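Local coordinates for apaG protein (Shewanella oneidensis, PDB 1TZA) that is of unknown biochemical function but belongs to the ApaG family, whose all-beta domain falls in the immunoglobulin-like E-set clan, at residues Gly67-Thr72 with Tyr83-Val88; Glu11-Tyr16 with Ser31-Ile36. All coordinates share one frame; numbering follows the deposited sequence.

Contact 1: residues Gly67-Thr72 with Tyr83-Val88; sequences GVVGET and YTSGTV
Val68 and Val69 pack on Tyr83 and its strand in a loop-to-strand contact, where a loop meets the outermost strand, 79-89, of the three-stranded antiparallel sheet of the ApaG beta sandwich. The loop, which follows strand 60-66, carries a type I' beta turn from Val68 to Glu71. The turn is closed by paired backbone bonds, Val68 N to Glu71 O and Glu71 N to Val68 O, both 2.9 Å. It meets the strand through side chains, and the contact is mostly apolar. Val68 covers one face of the Tyr83 ring: its CB stands 3.8 Å from the ring centroid, 15° off the normal, in a CH-pi contact, and CG1 leans on the phenol end, 3.5 Å from CZ. Tyr83 turns its ring toward the loop with CG between the backbone N and the carbonyl carbon (chi1 86°), and its hydroxyl is hydrogen-bonded to Tyr100 OH on strand 93-104. A leucine in place of Tyr83 would probably leave Val68 without a flat surface to rest on and Tyr100 OH without its hydroxyl partner. Val69, the next residue of the turn, reaches farther along strand 79-89, toward Ser85; here Glu18 of the second subunit accepts a hydrogen bond from Val69 N through OE2 and engages Ser85 OG through OE1, tying turn and strand together at the dimer interface. The Val69 side chain bridges three residues with one methyl: CG1 is 3.8 Å from Tyr83 CD1, 4.0 Å from Ser85 CB and 3.5 Å from Thr84 O.

Contact 2: residues Glu11-Tyr16 with Ser31-Ile36; sequences EVKTEY and SYTITI
Val12 and Ile34 pair side by side on an antiparallel beta hairpin, strands 8-19 and 28-38, which builds one side of the three-stranded sheet of the ApaG beta sandwich. Glu11-Thr35, Lys13-Thr33 and Glu15-Ser31 are its hydrogen-bonded pairs, Val12-Ile34 and Thr14-Tyr32 its non-hydrogen-bonded ones. The face bearing Val12, Thr14, Tyr32 and Ile34 looks into the sandwich and is close-packed, both by its own methyl contact and by residues of the facing strands. Here Ile34 bends CD1 back (chi2 -68°) until it sits 3.5 Å from Val12 CG2. Thr14 CG2 reaches the CB of Tyr32 at 3.9 Å, while the Tyr32 ring leads away to meet Trp51. Phe117 of strand 109-120 packs against both Val12 and Thr14, and Tyr100 of strand 93-104 against Ile34.

The other face, with Glu11, Lys13, Glu15, Ser31, Thr33 and Thr35, is the solvent side. Lys13 runs out as an extended chain alongside Thr33, its CG 4.0 Å from Thr33 CB and its CE 4.1 Å from Thr33 CG2, so the aliphatic part of the lysine, rather than its ammonium, makes the contact. The Glu11 carboxylate turns to Arg9 in a salt bridge. Between the two faces the backbone ladder is uneven: Thr33 N gives Lys13 O a nearly straight bond of 2.9 Å (174° at the hydrogen), whereas the return bond from Lys13 N to Thr33 O stretches to 3.3 Å, its donor tilted 24° from the carbonyl plane.

The two contacts are in series along the chain, contact 2 closing before contact 1 opens, and their centres lie 11 Å apart. They share the three-stranded sheet, whose order is 8-19, 28-38, 79-89: contact 2 joins its first two strands, and contact 1 sets a loop against the third. Strand 28-38 lies between, and there the contacts touch, with Tyr83 O 2.9 Å from Ile34 N and Thr84 OG1 2.7 Å from Thr33 OG1, both probable hydrogen bonds. A single sheet thus carries the N-terminal hairpin on one flank and the 67-72 turn on the other, and Glu18 of the second subunit reaches residues of both contacts.

Contact 1: residues Gly67-Thr72 with Tyr83-Val88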
ATOM      1  N   GLY A  67      -6.889  14.569   8.415  1.00 11.77           N
ATOM      2  CA  GLY A  67      -7.179  13.209   8.824  1.00  8.20           C
ATOM      3  C   GLY A  67      -6.188  12.158   8.382  1.00  6.13           C
ATOM      4  O   GLY A  67      -5.005  12.434   8.177  1.00  3.96           O
ATOM      5  N   VAL A  68      -6.703  10.938   8.261  1.00  3.15           N
ATOM      6  CA  VAL A  68      -5.950   9.783   7.836  1.00  1.88           C
ATOM      7  C   VAL A  68      -6.856   9.020   6.890  1.00  3.17           C
ATOM      8  O   VAL A  68      -8.059   8.909   7.121  1.00  4.60           O
ATOM      9  CB  VAL A  68      -5.560   8.864   9.024  1.00  3.28           C
ATOM     10  CG1 VAL A  68      -4.508   9.539   9.888  1.00  1.00           C
ATOM     11  CG2 VAL A  68      -6.796   8.514   9.848  1.00  1.38           C
ATOM     12  N   VAL A  69      -6.266   8.501   5.821  1.00  3.08           N
ATOM     13  CA  VAL A  69      -6.980   7.762   4.791  1.00  3.39           C
ATOM     14  C   VAL A  69      -8.404   8.241   4.489  1.00  5.19           C
ATOM     15  O   VAL A  69      -9.348   7.445   4.408  1.00  4.44           O
ATOM     16  CB  VAL A  69      -6.981   6.236   5.090  1.00  4.51           C
ATOM     17  CG1 VAL A  69      -5.540   5.728   5.130  1.00  1.00           C
ATOM     18  CG2 VAL A  69      -7.707   5.937   6.395  1.00  2.78           C
ATOM     19  N   GLY A  70      -8.552   9.552   4.327  1.00  5.73           N
ATOM     20  CA  GLY A  70      -9.846  10.107   3.978  1.00  9.39           C
ATOM     21  C   GLY A  70     -10.825  10.475   5.073  1.00  9.75           C
ATOM     22  O   GLY A  70     -11.888  11.022   4.785  1.00  8.86           O
ATOM     23  N   GLU A  71     -10.501  10.178   6.323  1.00 11.23           N
ATOM     24  CA  GLU A  71     -11.412  10.541   7.395  1.00 10.33           C
ATOM     25  C   GLU A  71     -10.730  11.169   8.590  1.00 10.19           C
ATOM     26  O   GLU A  71      -9.529  11.001   8.807  1.00  8.47           O
ATOM     27  CB  GLU A  71     -12.227   9.330   7.866  1.00 10.44           C
ATOM     28  CG  GLU A  71     -11.412   8.124   8.282  1.00  7.57           C
ATOM     29  CD  GLU A  71     -12.140   7.245   9.289  1.00  8.20           C
ATOM     30  OE1 GLU A  71     -11.999   6.002   9.229  1.00  6.90           O
ATOM     31  OE2 GLU A  71     -12.848   7.797  10.153  1.00  7.59           O
ATOM     32  N   THR A  72     -11.537  11.913   9.339  1.00 10.17           N
ATOM     33  CA  THR A  72     -11.148  12.593  10.564  1.00 10.00           C
ATOM     34  C   THR A  72     -11.998  11.837  11.587  1.00 10.69           C
ATOM     35  O   THR A  72     -13.097  12.271  11.944  1.00 11.80           O
ATOM     36  CB  THR A  72     -11.564  14.096  10.519  1.00 10.19           C
ATOM     37  OG1 THR A  72     -12.978  14.204  10.320  1.00 10.51           O
ATOM     38  CG2 THR A  72     -10.861  14.815   9.378  1.00  9.53           C
ATOM     39  N   TYR A  83      -5.905   1.959  11.485  1.00 11.67           N
ATOM     40  CA  TYR A  83      -5.981   2.249  10.063  1.00  9.93           C
ATOM     41  C   TYR A  83      -4.663   1.866   9.403  1.00 11.08           C
ATOM     42  O   TYR A  83      -3.617   1.771  10.057  1.00  7.82           O
ATOM     43  CB  TYR A  83      -6.289   3.727   9.829  1.00  7.83           C
ATOM     44  CG  TYR A  83      -5.093   4.640   9.812  1.00  8.45           C
ATOM     45  CD1 TYR A  83      -4.371   4.851   8.632  1.00  7.70           C
ATOM     46  CD2 TYR A  83      -4.710   5.338  10.956  1.00  6.35           C
ATOM     47  CE1 TYR A  83      -3.306   5.744   8.590  1.00  6.57           C
ATOM     48  CE2 TYR A  83      -3.641   6.229  10.927  1.00  7.31           C
ATOM     49  CZ  TYR A  83      -2.948   6.430   9.742  1.00  6.90           C
ATOM     50  OH  TYR A  83      -1.912   7.327   9.700  1.00  5.28           O
ATOM     51  N   THR A  84      -4.719   1.646   8.100  1.00 10.97           N
ATOM     52  CA  THR A  84      -3.534   1.267   7.373  1.00  9.91           C
ATOM     53  C   THR A  84      -3.342   2.151   6.154  1.00 10.42           C
ATOM     54  O   THR A  84      -4.300   2.501   5.469  1.00  9.45           O
ATOM     55  CB  THR A  84      -3.632  -0.204   6.932  1.00 11.46           C
ATOM     56  OG1 THR A  84      -3.519  -1.050   8.088  1.00 10.82           O
ATOM     57  CG2 THR A  84      -2.537  -0.548   5.910  1.00  8.68           C
ATOM     58  N   SER A  85      -2.093   2.528   5.909  1.00  8.86           N
ATOM     59  CA  SER A  85      -1.741   3.334   4.753  1.00  6.84           C
ATOM     60  C   SER A  85      -0.376   2.828   4.305  1.00  4.47           C
ATOM     61  O   SER A  85       0.001   1.723   4.649  1.00  4.99           O
ATOM     62  CB  SER A  85      -1.671   4.814   5.110  1.00  6.82           C
ATOM     63  OG  SER A  85      -1.466   5.587   3.935  1.00  7.70           O
ATOM     64  N   GLY A  86       0.362   3.621   3.543  1.00  3.46           N
ATOM     65  CA  GLY A  86       1.660   3.163   3.093  1.00  3.58           C
ATOM     66  C   GLY A  86       2.516   4.269   2.511  1.00  5.13           C
ATOM     67  O   GLY A  86       2.097   5.424   2.432  1.00  3.70           O
ATOM     68  N   THR A  87       3.726   3.915   2.101  1.00  5.30           N
ATOM     69  CA  THR A  87       4.620   4.893   1.513  1.00  7.28           C
ATOM     70  C   THR A  87       5.665   4.180   0.678  1.00  6.24           C
ATOM     71  O   THR A  87       5.949   3.004   0.910  1.00  5.59           O
ATOM     72  CB  THR A  87       5.339   5.718   2.592  1.00  9.35           C
ATOM     73  OG1 THR A  87       6.058   6.785   1.965  1.00 13.79           O
ATOM     74  CG2 THR A  87       6.318   4.848   3.363  1.00  6.72           C
ATOM     75  N   VAL A  88       6.230   4.896  -0.292  1.00  5.55           N
ATOM     76  CA  VAL A  88       7.255   4.342  -1.170  1.00  4.90           C
ATOM     77  C   VAL A  88       8.601   5.006  -0.897  1.00  4.68           C
ATOM     78  O   VAL A  88       8.715   6.222  -0.987  1.00  4.78           O
ATOM     79  CB  VAL A  88       6.904   4.571  -2.659  1.00  6.72           C
ATOM     80  CG1 VAL A  88       8.076   4.146  -3.538  1.00  5.77           C
ATOM     81  CG2 VAL A  88       5.664   3.780  -3.033  1.00  3.32           C
TER

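Contact 2: residues Glu11-Tyr16 with Ser31-Ile36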
ATOM      1  N   GLU A  11       0.608   3.410  18.574  1.00 11.30           N
ATOM      2  CA  GLU A  11       1.372   2.181  18.372  1.00 12.86           C
ATOM      3  C   GLU A  11       1.411   1.881  16.878  1.00 12.12           C
ATOM      4  O   GLU A  11       0.442   2.123  16.162  1.00  8.86           O
ATOM      5  CB  GLU A  11       0.721   1.028  19.138  1.00 15.42           C
ATOM      6  CG  GLU A  11       0.631   1.287  20.644  1.00 20.20           C
ATOM      7  CD  GLU A  11      -0.018   0.145  21.418  1.00 23.69           C
ATOM      8  OE1 GLU A  11       0.039   0.163  22.668  1.00 26.43           O
ATOM      9  OE2 GLU A  11      -0.591  -0.765  20.784  1.00 23.48           O
ATOM     10  N   VAL A  12       2.524   1.350  16.395  1.00 13.15           N
ATOM     11  CA  VAL A  12       2.631   1.098  14.970  1.00 12.97           C
ATOM     12  C   VAL A  12       3.436  -0.127  14.575  1.00 14.26           C
ATOM     13  O   VAL A  12       4.456  -0.453  15.192  1.00 15.71           O
ATOM     14  CB  VAL A  12       3.257   2.327  14.263  1.00 13.92           C
ATOM     15  CG1 VAL A  12       4.570   2.666  14.917  1.00 14.58           C
ATOM     16  CG2 VAL A  12       3.478   2.051  12.777  1.00 15.08           C
ATOM     17  N   LYS A  13       2.957  -0.809  13.540  1.00 12.90           N
ATOM     18  CA  LYS A  13       3.653  -1.958  12.987  1.00 12.90           C
ATOM     19  C   LYS A  13       3.756  -1.700  11.476  1.00 11.18           C
ATOM     20  O   LYS A  13       2.917  -0.998  10.896  1.00  9.17           O
ATOM     21  CB  LYS A  13       2.900  -3.261  13.300  1.00 16.20           C
ATOM     22  CG  LYS A  13       1.399  -3.237  13.049  1.00 20.44           C
ATOM     23  CD  LYS A  13       0.748  -4.533  13.545  1.00 22.07           C
ATOM     24  CE  LYS A  13      -0.779  -4.517  13.384  1.00 25.36           C
ATOM     25  NZ  LYS A  13      -1.416  -5.739  13.973  1.00 26.05           N
ATOM     26  N   THR A  14       4.797  -2.229  10.842  1.00  8.62           N
ATOM     27  CA  THR A  14       4.991  -2.006   9.416  1.00  6.57           C
ATOM     28  C   THR A  14       5.266  -3.285   8.656  1.00  7.83           C
ATOM     29  O   THR A  14       5.538  -4.330   9.249  1.00  9.73           O
ATOM     30  CB  THR A  14       6.166  -1.064   9.159  1.00  5.26           C
ATOM     31  OG1 THR A  14       7.364  -1.681   9.641  1.00  4.08           O
ATOM     32  CG2 THR A  14       5.950   0.262   9.855  1.00  3.26           C
ATOM     33  N   GLU A  15       5.230  -3.185   7.332  1.00  8.66           N
ATOM     34  CA  GLU A  15       5.445  -4.341   6.482  1.00  8.61           C
ATOM     35  C   GLU A  15       5.946  -3.953   5.091  1.00  7.11           C
ATOM     36  O   GLU A  15       5.452  -2.990   4.479  1.00  5.21           O
ATOM     37  CB  GLU A  15       4.133  -5.102   6.367  1.00 11.58           C
ATOM     38  CG  GLU A  15       4.215  -6.416   5.635  1.00 17.32           C
ATOM     39  CD  GLU A  15       2.856  -7.068   5.539  1.00 19.68           C
ATOM     40  OE1 GLU A  15       2.228  -7.277   6.600  1.00 23.68           O
ATOM     41  OE2 GLU A  15       2.414  -7.364   4.411  1.00 22.93           O
ATOM     42  N   TYR A  16       6.941  -4.685   4.600  1.00  4.66           N
ATOM     43  CA  TYR A  16       7.471  -4.409   3.278  1.00  4.05           C
ATOM     44  C   TYR A  16       6.539  -5.116   2.321  1.00  4.34           C
ATOM     45  O   TYR A  16       6.399  -6.339   2.369  1.00  4.91           O
ATOM     46  CB  TYR A  16       8.887  -4.954   3.120  1.00  6.12           C
ATOM     47  CG  TYR A  16       9.403  -4.872   1.701  1.00  6.09           C
ATOM     48  CD1 TYR A  16       9.367  -3.673   0.996  1.00  5.84           C
ATOM     49  CD2 TYR A  16       9.939  -5.993   1.067  1.00  8.38           C
ATOM     50  CE1 TYR A  16       9.849  -3.584  -0.313  1.00  6.70           C
ATOM     51  CE2 TYR A  16      10.429  -5.918  -0.243  1.00  6.61           C
ATOM     52  CZ  TYR A  16      10.378  -4.708  -0.926  1.00  6.83           C
ATOM     53  OH  TYR A  16      10.841  -4.623  -2.218  1.00  8.33           O
ATOM     54  N   SER A  31       3.816  -0.688   3.929  1.00  2.82           N
ATOM     55  CA  SER A  31       2.511  -0.407   4.485  1.00  3.56           C
ATOM     56  C   SER A  31       2.778  -0.204   5.967  1.00  6.38           C
ATOM     57  O   SER A  31       3.740  -0.764   6.514  1.00  4.38           O
ATOM     58  CB  SER A  31       1.549  -1.587   4.315  1.00  4.16           C
ATOM     59  OG  SER A  31       1.909  -2.685   5.144  1.00  4.07           O
ATOM     60  N   TYR A  32       1.957   0.627   6.602  1.00  7.21           N
ATOM     61  CA  TYR A  32       2.060   0.841   8.036  1.00  9.46           C
ATOM     62  C   TYR A  32       0.645   0.856   8.611  1.00 10.31           C
ATOM     63  O   TYR A  32      -0.281   1.420   8.017  1.00 11.15           O
ATOM     64  CB  TYR A  32       2.829   2.134   8.375  1.00  8.61           C
ATOM     65  CG  TYR A  32       2.290   3.413   7.773  1.00  6.12           C
ATOM     66  CD1 TYR A  32       1.146   4.021   8.278  1.00  4.77           C
ATOM     67  CD2 TYR A  32       2.947   4.025   6.711  1.00  5.30           C
ATOM     68  CE1 TYR A  32       0.671   5.214   7.743  1.00  5.16           C
ATOM     69  CE2 TYR A  32       2.492   5.206   6.170  1.00  3.32           C
ATOM     70  CZ  TYR A  32       1.351   5.801   6.689  1.00  6.40           C
ATOM     71  OH  TYR A  32       0.900   6.982   6.152  1.00  6.68           O
ATOM     72  N   THR A  33       0.484   0.186   9.748  1.00 10.86           N
ATOM     73  CA  THR A  33      -0.801   0.099  10.429  1.00  9.00           C
ATOM     74  C   THR A  33      -0.665   0.811  11.766  1.00  9.44           C
ATOM     75  O   THR A  33       0.049   0.355  12.660  1.00  9.62           O
ATOM     76  CB  THR A  33      -1.208  -1.371  10.652  1.00  9.09           C
ATOM     77  OG1 THR A  33      -1.305  -2.036   9.384  1.00  6.74           O
ATOM     78  CG2 THR A  33      -2.561  -1.450  11.368  1.00  8.82           C
ATOM     79  N   ILE A  34      -1.343   1.947  11.881  1.00  9.42           N
ATOM     80  CA  ILE A  34      -1.295   2.767  13.078  1.00  9.30           C
ATOM     81  C   ILE A  34      -2.491   2.482  13.978  1.00  9.42           C
ATOM     82  O   ILE A  34      -3.612   2.303  13.506  1.00  9.57           O
ATOM     83  CB  ILE A  34      -1.318   4.283  12.719  1.00 10.33           C
ATOM     84  CG1 ILE A  34      -0.357   4.576  11.561  1.00 11.17           C
ATOM     85  CG2 ILE A  34      -0.931   5.123  13.934  1.00  9.35           C
ATOM     86  CD1 ILE A  34       1.109   4.421  11.887  1.00 10.01           C
ATOM     87  N   THR A  35      -2.235   2.428  15.278  1.00  9.55           N
ATOM     88  CA  THR A  35      -3.288   2.217  16.262  1.00  9.08           C
ATOM     89  C   THR A  35      -3.205   3.436  17.159  1.00  8.87           C
ATOM     90  O   THR A  35      -2.154   3.724  17.737  1.00  7.98           O
ATOM     91  CB  THR A  35      -3.066   0.950  17.104  1.00 11.07           C
ATOM     92  OG1 THR A  35      -3.133  -0.206  16.254  1.00 10.56           O
ATOM     93  CG2 THR A  35      -4.144   0.836  18.191  1.00 12.55           C
ATOM     94  N   ILE A  36      -4.312   4.162  17.243  1.00  7.16           N
ATOM     95  CA  ILE A  36      -4.398   5.370  18.037  1.00  7.68           C
ATOM     96  C   ILE A  36      -5.371   5.126  19.184  1.00  9.94           C
ATOM     97  O   ILE A  36      -6.588   5.085  18.992  1.00 11.71           O
ATOM     98  CB  ILE A  36      -4.868   6.524  17.144  1.00  5.86           C
ATOM     99  CG1 ILE A  36      -3.875   6.691  15.988  1.00  7.02           C
ATOM    100  CG2 ILE A  36      -4.964   7.800  17.934  1.00  5.12           C
ATOM    101  CD1 ILE A  36      -4.482   7.246  14.721  1.00  4.60           C
TER